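Local coordinates for protein decapping nuclease RAI1 (Scheffersomyces stipitis, PDB 5BTO) that hydrolyses the NAD cap from the 5' end of RNAs, uses a divalent metal cation, and binds and stimulates the exoribonuclease RAT1, at residues L128-Q142 and P352-P366. Residues are numbered along the deposited sequence; the frame is centred on the assembly and turned at random.
Sequences LNDPVDLNVLAYDGQ and PRDDTSKAYRVSFDP
Strands 132-139 and 359-365 pair antiparallel within the large mixed sheet of this PD-(D/E)XK-type nuclease, flanked by strands 142-147 and 370-375. V132 with F364, L134 with V362 and V136 with Y360 are hydrogen-bonded pairs; V362 N, for example, reaches L134 O at 2.8 Å. Their side chains share one face, where CG2 of V136 meets CG2 of V362 at 3.7 Å. F364, with CG anti to the backbone N (chi1 172°), sends its ring past the strand end: the ring edge meets L128 O and D130 O, while CD2 of L128 lies 4.0 Å from F364 CZ. P366 CG lies against P131 CD, the two rings crossing at an angle.

On the opposite face D133, N135, R361 and S363 form a polar group. R361 folds back at chi2 and chi3, which brings its NE/NH2 edge alongside the N135 amide: NE and NH2 both donate to N135 OD1, each at 2.9 Å. The amide and guanidinium planes stand 36° apart, and N135 ND2 is hydrogen-bonded to D148. Next along, S363 OG donates to D133 OD1 from above the carboxylate plane (2.9 Å), and a water links that oxygen to R361 NH1. A leucine in place of R361 would probably strip N135 OD1 of two N-H donors, leaving the amide held through ND2, and break the water link to D133.

Beyond the strands, R353 NH1 donates to G141 O at 3.0 Å in the type I' hairpin turn, and is also salt-bridged to D110. The buried N135 amide is thus satisfied at both ends; D133 has its charge met directly by R155, salt-bridged to OD2, and R361 is likely to add a weaker stabilisation.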
ATOM      1  N   LEU A 128       8.896   6.916 -10.708  1.00 17.72           N
ATOM      2  CA  LEU A 128       8.305   5.586 -10.867  1.00 17.60           C
ATOM      3  C   LEU A 128       8.842   4.799 -12.061  1.00 19.42           C
ATOM      4  O   LEU A 128       8.482   3.639 -12.256  1.00 21.74           O
ATOM      5  CB  LEU A 128       6.775   5.668 -10.922  1.00 20.92           C
ATOM      6  CG  LEU A 128       6.112   6.198  -9.647  1.00 22.39           C
ATOM      7  CD1 LEU A 128       4.660   6.579  -9.898  1.00 23.64           C
ATOM      8  CD2 LEU A 128       6.223   5.178  -8.526  1.00 23.12           C
ATOM      9  N   ASN A 129       9.701   5.419 -12.861  1.00 19.11           N
ATOM     10  CA  ASN A 129      10.299   4.719 -13.991  1.00 24.33           C
ATOM     11  C   ASN A 129      11.673   4.143 -13.671  1.00 23.79           C
ATOM     12  O   ASN A 129      12.262   3.460 -14.506  1.00 26.02           O
ATOM     13  CB  ASN A 129      10.396   5.642 -15.206  1.00 28.64           C
ATOM     14  CG  ASN A 129       9.040   6.121 -15.669  1.00 36.75           C
ATOM     15  OD1 ASN A 129       8.081   5.347 -15.729  1.00 39.25           O
ATOM     16  ND2 ASN A 129       8.944   7.407 -15.984  1.00 40.24           N
ATOM     17  N   ASP A 130      12.178   4.420 -12.468  1.00 22.33           N
ATOM     18  CA  ASP A 130      13.513   3.973 -12.077  1.00 23.14           C
ATOM     19  C   ASP A 130      13.435   2.688 -11.262  1.00 20.51           C
ATOM     20  O   ASP A 130      12.781   2.652 -10.221  1.00 20.72           O
ATOM     21  CB  ASP A 130      14.237   5.045 -11.246  1.00 23.83           C
ATOM     22  CG  ASP A 130      14.497   6.327 -12.024  1.00 28.28           C
ATOM     23  OD1 ASP A 130      14.483   6.298 -13.276  1.00 31.43           O
ATOM     24  OD2 ASP A 130      14.738   7.370 -11.373  1.00 29.91           O
ATOM     25  N   PRO A 131      14.099   1.626 -11.734  1.00 21.84           N
ATOM     26  CA  PRO A 131      14.118   0.370 -10.973  1.00 20.89           C
ATOM     27  C   PRO A 131      14.945   0.476  -9.699  1.00 20.24           C
ATOM     28  O   PRO A 131      15.864   1.296  -9.611  1.00 21.96           O
ATOM     29  CB  PRO A 131      14.786  -0.615 -11.938  1.00 23.82           C
ATOM     30  CG  PRO A 131      15.620   0.251 -12.841  1.00 24.86           C
ATOM     31  CD  PRO A 131      14.825   1.516 -13.011  1.00 23.68           C
ATOM     32  N   VAL A 132      14.596  -0.340  -8.709  1.00 16.84           N
ATOM     33  CA  VAL A 132      15.380  -0.467  -7.487  1.00 17.36           C
ATOM     34  C   VAL A 132      15.578  -1.945  -7.202  1.00 17.81           C
ATOM     35  O   VAL A 132      14.630  -2.731  -7.262  1.00 19.29           O
ATOM     36  CB  VAL A 132      14.682   0.185  -6.275  1.00 18.77           C
ATOM     37  CG1 VAL A 132      15.522   0.008  -5.007  1.00 20.23           C
ATOM     38  CG2 VAL A 132      14.430   1.662  -6.529  1.00 19.16           C
ATOM     39  N   ASP A 133      16.813  -2.337  -6.913  1.00 17.27           N
ATOM     40  CA  ASP A 133      17.085  -3.712  -6.497  1.00 18.15           C
ATOM     41  C   ASP A 133      18.107  -3.723  -5.370  1.00 18.19           C
ATOM     42  O   ASP A 133      19.240  -3.270  -5.544  1.00 21.48           O
ATOM     43  CB  ASP A 133      17.564  -4.561  -7.674  1.00 20.57           C
ATOM     44  CG  ASP A 133      16.451  -4.865  -8.655  1.00 22.45           C
ATOM     45  OD1 ASP A 133      15.659  -5.801  -8.396  1.00 24.46           O
ATOM     46  OD2 ASP A 133      16.363  -4.167  -9.684  1.00 24.20           O
ATOM     47  N   LEU A 134      17.694  -4.220  -4.209  1.00 15.84           N
ATOM     48  CA  LEU A 134      18.568  -4.248  -3.046  1.00 14.93           C
ATOM     49  C   LEU A 134      18.650  -5.635  -2.449  1.00 15.47           C
ATOM     50  O   LEU A 134      17.654  -6.356  -2.396  1.00 18.51           O
ATOM     51  CB  LEU A 134      18.064  -3.284  -1.980  1.00 15.88           C
ATOM     52  CG  LEU A 134      17.810  -1.833  -2.400  1.00 15.47           C
ATOM     53  CD1 LEU A 134      17.080  -1.097  -1.290  1.00 16.12           C
ATOM     54  CD2 LEU A 134      19.134  -1.143  -2.746  1.00 16.91           C
ATOM     55  N   ASN A 135      19.843  -6.012  -2.003  1.00 15.75           N
ATOM     56  CA  ASN A 135      20.020  -7.250  -1.250  1.00 15.96           C
ATOM     57  C   ASN A 135      19.971  -6.915   0.231  1.00 18.06           C
ATOM     58  O   ASN A 135      20.539  -5.909   0.660  1.00 18.79           O
ATOM     59  CB  ASN A 135      21.356  -7.908  -1.581  1.00 18.44           C
ATOM     60  CG  ASN A 135      21.413  -8.437  -2.992  1.00 19.99           C
ATOM     61  OD1 ASN A 135      20.397  -8.838  -3.557  1.00 21.69           O
ATOM     62  ND2 ASN A 135      22.607  -8.449  -3.572  1.00 20.90           N
ATOM     63  N   VAL A 136      19.282  -7.742   1.009  1.00 17.33           N
ATOM     64  CA  VAL A 136      19.147  -7.505   2.433  1.00 18.40           C
ATOM     65  C   VAL A 136      19.402  -8.797   3.173  1.00 19.83           C
ATOM     66  O   VAL A 136      18.896  -9.848   2.791  1.00 20.64           O
ATOM     67  CB  VAL A 136      17.732  -7.023   2.804  1.00 17.52           C
ATOM     68  CG1 VAL A 136      17.661  -6.695   4.284  1.00 21.16           C
ATOM     69  CG2 VAL A 136      17.322  -5.831   1.952  1.00 18.41           C
ATOM     70  N   LEU A 137      20.176  -8.741   4.244  1.00 18.76           N
ATOM     71  CA  LEU A 137      20.297  -9.954   5.043  1.00 21.52           C
ATOM     72  C   LEU A 137      20.501  -9.651   6.510  1.00 21.12           C
ATOM     73  O   LEU A 137      21.062  -8.605   6.880  1.00 21.29           O
ATOM     74  CB  LEU A 137      21.398 -10.857   4.508  1.00 24.74           C
ATOM     75  CG  LEU A 137      22.799 -10.273   4.542  1.00 20.82           C
ATOM     76  CD1 LEU A 137      23.411 -10.507   5.918  1.00 25.17           C
ATOM     77  CD2 LEU A 137      23.644 -10.894   3.469  1.00 25.19           C
ATOM     78  N   ALA A 138      20.022 -10.572   7.337  1.00 18.15           N
ATOM     79  CA  ALA A 138      20.129 -10.444   8.776  1.00 18.25           C
ATOM     80  C   ALA A 138      21.399 -11.115   9.253  1.00 17.18           C
ATOM     81  O   ALA A 138      21.705 -12.246   8.870  1.00 19.27           O
ATOM     82  CB  ALA A 138      18.912 -11.076   9.454  1.00 20.03           C
ATOM     83  N   TYR A 139      22.141 -10.411  10.094  1.00 18.00           N
ATOM     84  CA  TYR A 139      23.328 -10.968  10.703  1.00 21.04           C
ATOM     85  C   TYR A 139      23.578 -10.247  12.021  1.00 21.48           C
ATOM     86  O   TYR A 139      23.461  -9.023  12.103  1.00 21.57           O
ATOM     87  CB  TYR A 139      24.528 -10.837   9.757  1.00 23.28           C
ATOM     88  CG  TYR A 139      25.816 -11.349  10.352  1.00 22.48           C
ATOM     89  CD1 TYR A 139      26.081 -12.716  10.411  1.00 20.88           C
ATOM     90  CD2 TYR A 139      26.767 -10.470  10.852  1.00 24.26           C
ATOM     91  CE1 TYR A 139      27.264 -13.189  10.969  1.00 21.79           C
ATOM     92  CE2 TYR A 139      27.942 -10.930  11.408  1.00 23.90           C
ATOM     93  CZ  TYR A 139      28.189 -12.287  11.461  1.00 24.48           C
ATOM     94  OH  TYR A 139      29.367 -12.741  12.014  1.00 25.77           O
ATOM     95  N   ASP A 140      23.897 -11.012  13.060  1.00 21.82           N
ATOM     96  CA  ASP A 140      24.144 -10.442  14.378  1.00 24.13           C
ATOM     97  C   ASP A 140      23.050  -9.460  14.799  1.00 23.80           C
ATOM     98  O   ASP A 140      23.335  -8.411  15.369  1.00 24.54           O
ATOM     99  CB  ASP A 140      25.517  -9.769  14.407  1.00 25.44           C
ATOM    100  CG  ASP A 140      26.131  -9.721  15.800  1.00 28.36           C
ATOM    101  OD1 ASP A 140      25.608 -10.370  16.732  1.00 31.30           O
ATOM    102  OD2 ASP A 140      27.165  -9.043  15.955  1.00 28.00           O
ATOM    103  N   GLY A 141      21.798  -9.807  14.519  1.00 22.49           N
ATOM    104  CA  GLY A 141      20.671  -9.004  14.956  1.00 22.16           C
ATOM    105  C   GLY A 141      20.480  -7.704  14.192  1.00 21.10           C
ATOM    106  O   GLY A 141      19.750  -6.826  14.642  1.00 22.87           O
ATOM    107  N   GLN A 142      21.123  -7.594  13.035  1.00 19.43           N
ATOM    108  CA  GLN A 142      21.098  -6.357  12.249  1.00 18.42           C
ATOM    109  C   GLN A 142      20.840  -6.658  10.777  1.00 18.31           C
ATOM    110  O   GLN A 142      21.157  -7.750  10.298  1.00 19.14           O
ATOM    111  CB  GLN A 142      22.434  -5.616  12.402  1.00 19.38           C
ATOM    112  CG  GLN A 142      22.768  -5.287  13.836  1.00 19.60           C
ATOM    113  CD  GLN A 142      24.126  -4.631  14.002  1.00 21.02           C
ATOM    114  OE1 GLN A 142      25.105  -5.013  13.356  1.00 19.73           O
ATOM    115  NE2 GLN A 142      24.187  -3.629  14.870  1.00 25.09           N
ATOM    116  N   PRO A 352      12.869 -11.705   9.447  1.00 23.68           N
ATOM    117  CA  PRO A 352      13.210 -12.169  10.801  1.00 25.21           C
ATOM    118  C   PRO A 352      14.635 -11.783  11.184  1.00 25.25           C
ATOM    119  O   PRO A 352      15.575 -12.112  10.466  1.00 26.62           O
ATOM    120  CB  PRO A 352      13.070 -13.694  10.700  1.00 27.11           C
ATOM    121  CG  PRO A 352      12.095 -13.905   9.597  1.00 27.37           C
ATOM    122  CD  PRO A 352      12.355 -12.791   8.598  1.00 26.08           C
ATOM    123  N   ARG A 353      14.792 -11.088  12.304  1.00 27.08           N
ATOM    124  CA  ARG A 353      16.087 -10.505  12.624  1.00 25.96           C
ATOM    125  C   ARG A 353      17.093 -11.542  13.077  1.00 27.09           C
ATOM    126  O   ARG A 353      18.296 -11.350  12.918  1.00 28.63           O
ATOM    127  CB  ARG A 353      15.966  -9.423  13.697  1.00 26.91           C
ATOM    128  CG  ARG A 353      17.195  -8.528  13.777  1.00 28.31           C
ATOM    129  CD  ARG A 353      17.121  -7.378  12.769  1.00 26.82           C
ATOM    130  NE  ARG A 353      16.020  -6.486  13.102  1.00 25.29           N
ATOM    131  CZ  ARG A 353      16.126  -5.449  13.926  1.00 24.95           C
ATOM    132  NH1 ARG A 353      17.295  -5.159  14.496  1.00 24.31           N
ATOM    133  NH2 ARG A 353      15.062  -4.708  14.188  1.00 24.90           N
ATOM    134  N   ASP A 354      16.604 -12.632  13.662  1.00 27.42           N
ATOM    135  CA  ASP A 354      17.501 -13.611  14.255  1.00 31.21           C
ATOM    136  C   ASP A 354      17.728 -14.837  13.376  1.00 32.08           C
ATOM    137  O   ASP A 354      18.343 -15.809  13.813  1.00 33.14           O
ATOM    138  CB  ASP A 354      16.982 -14.036  15.628  1.00 38.38           C
ATOM    139  CG  ASP A 354      16.854 -12.870  16.584  1.00 44.77           C
ATOM    140  OD1 ASP A 354      17.597 -11.879  16.415  1.00 48.07           O
ATOM    141  OD2 ASP A 354      16.013 -12.946  17.506  1.00 47.82           O
ATOM    142  N   ASP A 355      17.235 -14.795  12.140  1.00 31.16           N
ATOM    143  CA  ASP A 355      17.419 -15.911  11.214  1.00 30.89           C
ATOM    144  C   ASP A 355      18.515 -15.599  10.200  1.00 31.34           C
ATOM    145  O   ASP A 355      18.310 -14.817   9.261  1.00 30.60           O
ATOM    146  CB  ASP A 355      16.114 -16.239  10.489  1.00 30.92           C
ATOM    147  CG  ASP A 355      16.169 -17.571   9.776  1.00 35.49           C
ATOM    148  OD1 ASP A 355      17.288 -18.032   9.462  1.00 34.37           O
ATOM    149  OD2 ASP A 355      15.092 -18.159   9.538  1.00 38.19           O
ATOM    150  N   THR A 356      19.678 -16.211  10.400  1.00 31.12           N
ATOM    151  CA  THR A 356      20.825 -15.973   9.536  1.00 31.67           C
ATOM    152  C   THR A 356      20.938 -17.019   8.438  1.00 31.60           C
ATOM    153  O   THR A 356      21.967 -17.126   7.782  1.00 32.52           O
ATOM    154  CB  THR A 356      22.141 -15.930  10.339  1.00 31.87           C
ATOM    155  OG1 THR A 356      22.339 -17.184  11.010  1.00 34.28           O
ATOM    156  CG2 THR A 356      22.095 -14.804  11.362  1.00 32.65           C
ATOM    157  N   SER A 357      19.877 -17.792   8.232  1.00 31.73           N
ATOM    158  CA  SER A 357      19.918 -18.834   7.214  1.00 31.19           C
ATOM    159  C   SER A 357      19.435 -18.342   5.855  1.00 29.98           C
ATOM    160  O   SER A 357      19.505 -19.076   4.872  1.00 31.39           O
ATOM    161  CB  SER A 357      19.098 -20.060   7.648  1.00 32.68           C
ATOM    162  OG  SER A 357      17.703 -19.832   7.504  1.00 34.96           O
ATOM    163  N   LYS A 358      18.965 -17.096   5.800  1.00 28.40           N
ATOM    164  CA  LYS A 358      18.292 -16.568   4.609  1.00 25.99           C
ATOM    165  C   LYS A 358      18.770 -15.178   4.192  1.00 22.87           C
ATOM    166  O   LYS A 358      19.272 -14.422   5.002  1.00 22.62           O
ATOM    167  CB  LYS A 358      16.785 -16.484   4.858  1.00 29.10           C
ATOM    168  CG  LYS A 358      16.106 -17.797   5.197  1.00 34.91           C
ATOM    169  CD  LYS A 358      14.605 -17.580   5.326  1.00 36.73           C
ATOM    170  CE  LYS A 358      13.877 -18.863   5.718  1.00 37.36           C
ATOM    171  NZ  LYS A 358      14.183 -20.004   4.797  1.00 38.13           N
ATOM    172  N   ALA A 359      18.568 -14.851   2.922  1.00 20.45           N
ATOM    173  CA  ALA A 359      18.834 -13.512   2.397  1.00 18.70           C
ATOM    174  C   ALA A 359      17.627 -13.090   1.570  1.00 17.81           C
ATOM    175  O   ALA A 359      16.862 -13.944   1.104  1.00 19.59           O
ATOM    176  CB  ALA A 359      20.076 -13.515   1.542  1.00 20.03           C
ATOM    177  N   TYR A 360      17.468 -11.784   1.374  1.00 18.67           N
ATOM    178  CA  TYR A 360      16.283 -11.248   0.706  1.00 17.92           C
ATOM    179  C   TYR A 360      16.630 -10.255  -0.413  1.00 19.89           C
ATOM    180  O   TYR A 360      17.700  -9.629  -0.412  1.00 20.31           O
ATOM    181  CB  TYR A 360      15.346 -10.585   1.735  1.00 18.03           C
ATOM    182  CG  TYR A 360      14.733 -11.573   2.702  1.00 17.20           C
ATOM    183  CD1 TYR A 360      15.417 -11.992   3.846  1.00 20.73           C
ATOM    184  CD2 TYR A 360      13.474 -12.112   2.461  1.00 19.03           C
ATOM    185  CE1 TYR A 360      14.847 -12.938   4.719  1.00 22.88           C
ATOM    186  CE2 TYR A 360      12.910 -13.033   3.321  1.00 21.71           C
ATOM    187  CZ  TYR A 360      13.592 -13.437   4.451  1.00 24.80           C
ATOM    188  OH  TYR A 360      12.999 -14.374   5.283  1.00 26.59           O
ATOM    189  N   ARG A 361      15.719 -10.148  -1.378  1.00 18.09           N
ATOM    190  CA  ARG A 361      15.805  -9.171  -2.458  1.00 18.18           C
ATOM    191  C   ARG A 361      14.617  -8.226  -2.359  1.00 16.39           C
ATOM    192  O   ARG A 361      13.462  -8.658  -2.387  1.00 17.95           O
ATOM    193  CB  ARG A 361      15.809  -9.879  -3.819  1.00 20.65           C
ATOM    194  CG  ARG A 361      15.565  -8.978  -5.031  1.00 20.81           C
ATOM    195  CD  ARG A 361      16.730  -7.997  -5.270  1.00 21.59           C
ATOM    196  NE  ARG A 361      18.030  -8.669  -5.245  1.00 24.96           N
ATOM    197  CZ  ARG A 361      18.462  -9.524  -6.169  1.00 25.63           C
ATOM    198  NH1 ARG A 361      17.697  -9.836  -7.208  1.00 25.48           N
ATOM    199  NH2 ARG A 361      19.659 -10.085  -6.048  1.00 26.57           N
ATOM    200  N   VAL A 362      14.908  -6.935  -2.214  1.00 15.97           N
ATOM    201  CA  VAL A 362      13.885  -5.897  -2.257  1.00 16.62           C
ATOM    202  C   VAL A 362      13.927  -5.310  -3.657  1.00 17.45           C
ATOM    203  O   VAL A 362      14.988  -4.904  -4.130  1.00 19.17           O
ATOM    204  CB  VAL A 362      14.159  -4.779  -1.220  1.00 18.34           C
ATOM    205  CG1 VAL A 362      13.145  -3.641  -1.365  1.00 20.98           C
ATOM    206  CG2 VAL A 362      14.133  -5.340   0.188  1.00 19.51           C
ATOM    207  N   SER A 363      12.783  -5.282  -4.338  1.00 15.72           N
ATOM    208  CA  SER A 363      12.777  -4.844  -5.725  1.00 18.12           C
ATOM    209  C   SER A 363      11.585  -3.958  -6.036  1.00 17.03           C
ATOM    210  O   SER A 363      10.447  -4.254  -5.653  1.00 20.06           O
ATOM    211  CB  SER A 363      12.764  -6.061  -6.665  1.00 21.41           C
ATOM    212  OG  SER A 363      12.779  -5.655  -8.024  1.00 25.96           O
ATOM    213  N   PHE A 364      11.848  -2.865  -6.736  1.00 16.65           N
ATOM    214  CA  PHE A 364      10.779  -2.116  -7.369  1.00 17.05           C
ATOM    215  C   PHE A 364      10.881  -2.287  -8.871  1.00 19.26           C
ATOM    216  O   PHE A 364      11.920  -1.997  -9.471  1.00 21.46           O
ATOM    217  CB  PHE A 364      10.819  -0.627  -7.009  1.00 16.82           C
ATOM    218  CG  PHE A 364       9.835   0.195  -7.803  1.00 17.24           C
ATOM    219  CD1 PHE A 364       8.480   0.095  -7.554  1.00 16.98           C
ATOM    220  CD2 PHE A 364      10.266   1.059  -8.799  1.00 18.62           C
ATOM    221  CE1 PHE A 364       7.563   0.836  -8.294  1.00 17.32           C
ATOM    222  CE2 PHE A 364       9.363   1.804  -9.532  1.00 18.53           C
ATOM    223  CZ  PHE A 364       8.010   1.701  -9.281  1.00 18.70           C
ATOM    224  N   ASP A 365       9.794  -2.785  -9.467  1.00 20.61           N
ATOM    225  CA  ASP A 365       9.719  -3.041 -10.902  1.00 23.88           C
ATOM    226  C   ASP A 365       8.856  -1.981 -11.585  1.00 24.24           C
ATOM    227  O   ASP A 365       7.643  -1.948 -11.402  1.00 24.53           O
ATOM    228  CB  ASP A 365       9.129  -4.433 -11.144  1.00 28.68           C
ATOM    229  CG  ASP A 365       8.898  -4.728 -12.611  1.00 33.03           C
ATOM    230  OD1 ASP A 365       9.573  -4.125 -13.469  1.00 35.07           O
ATOM    231  OD2 ASP A 365       8.039  -5.578 -12.909  1.00 39.39           O
ATOM    232  N   PRO A 366       9.483  -1.098 -12.368  1.00 23.22           N
ATOM    233  CA  PRO A 366       8.726  -0.008 -12.988  1.00 24.68           C
ATOM    234  C   PRO A 366       7.650  -0.484 -13.966  1.00 28.29           C
ATOM    235  O   PRO A 366       6.619   0.178 -14.104  1.00 29.10           O
ATOM    236  CB  PRO A 366       9.800   0.773 -13.747  1.00 24.06           C
ATOM    237  CG  PRO A 366      11.068   0.463 -13.051  1.00 25.48           C
ATOM    238  CD  PRO A 366      10.935  -0.950 -12.561  1.00 23.43           C
TER
HETATM  239  O   HOH W   1       6.394   2.874 -13.912  1.00 43.76           O
HETATM  240  O   HOH W   2      13.707  -3.893 -10.495  1.00 27.76           O
HETATM  241  O   HOH W   3      15.328  -8.460  -8.423  1.00 38.72           O
HETATM  242  O   HOH W   4      18.115 -12.301   6.298  1.00 21.93           O
HETATM  243  O   HOH W   5      20.822 -11.946  12.927  1.00 29.39           O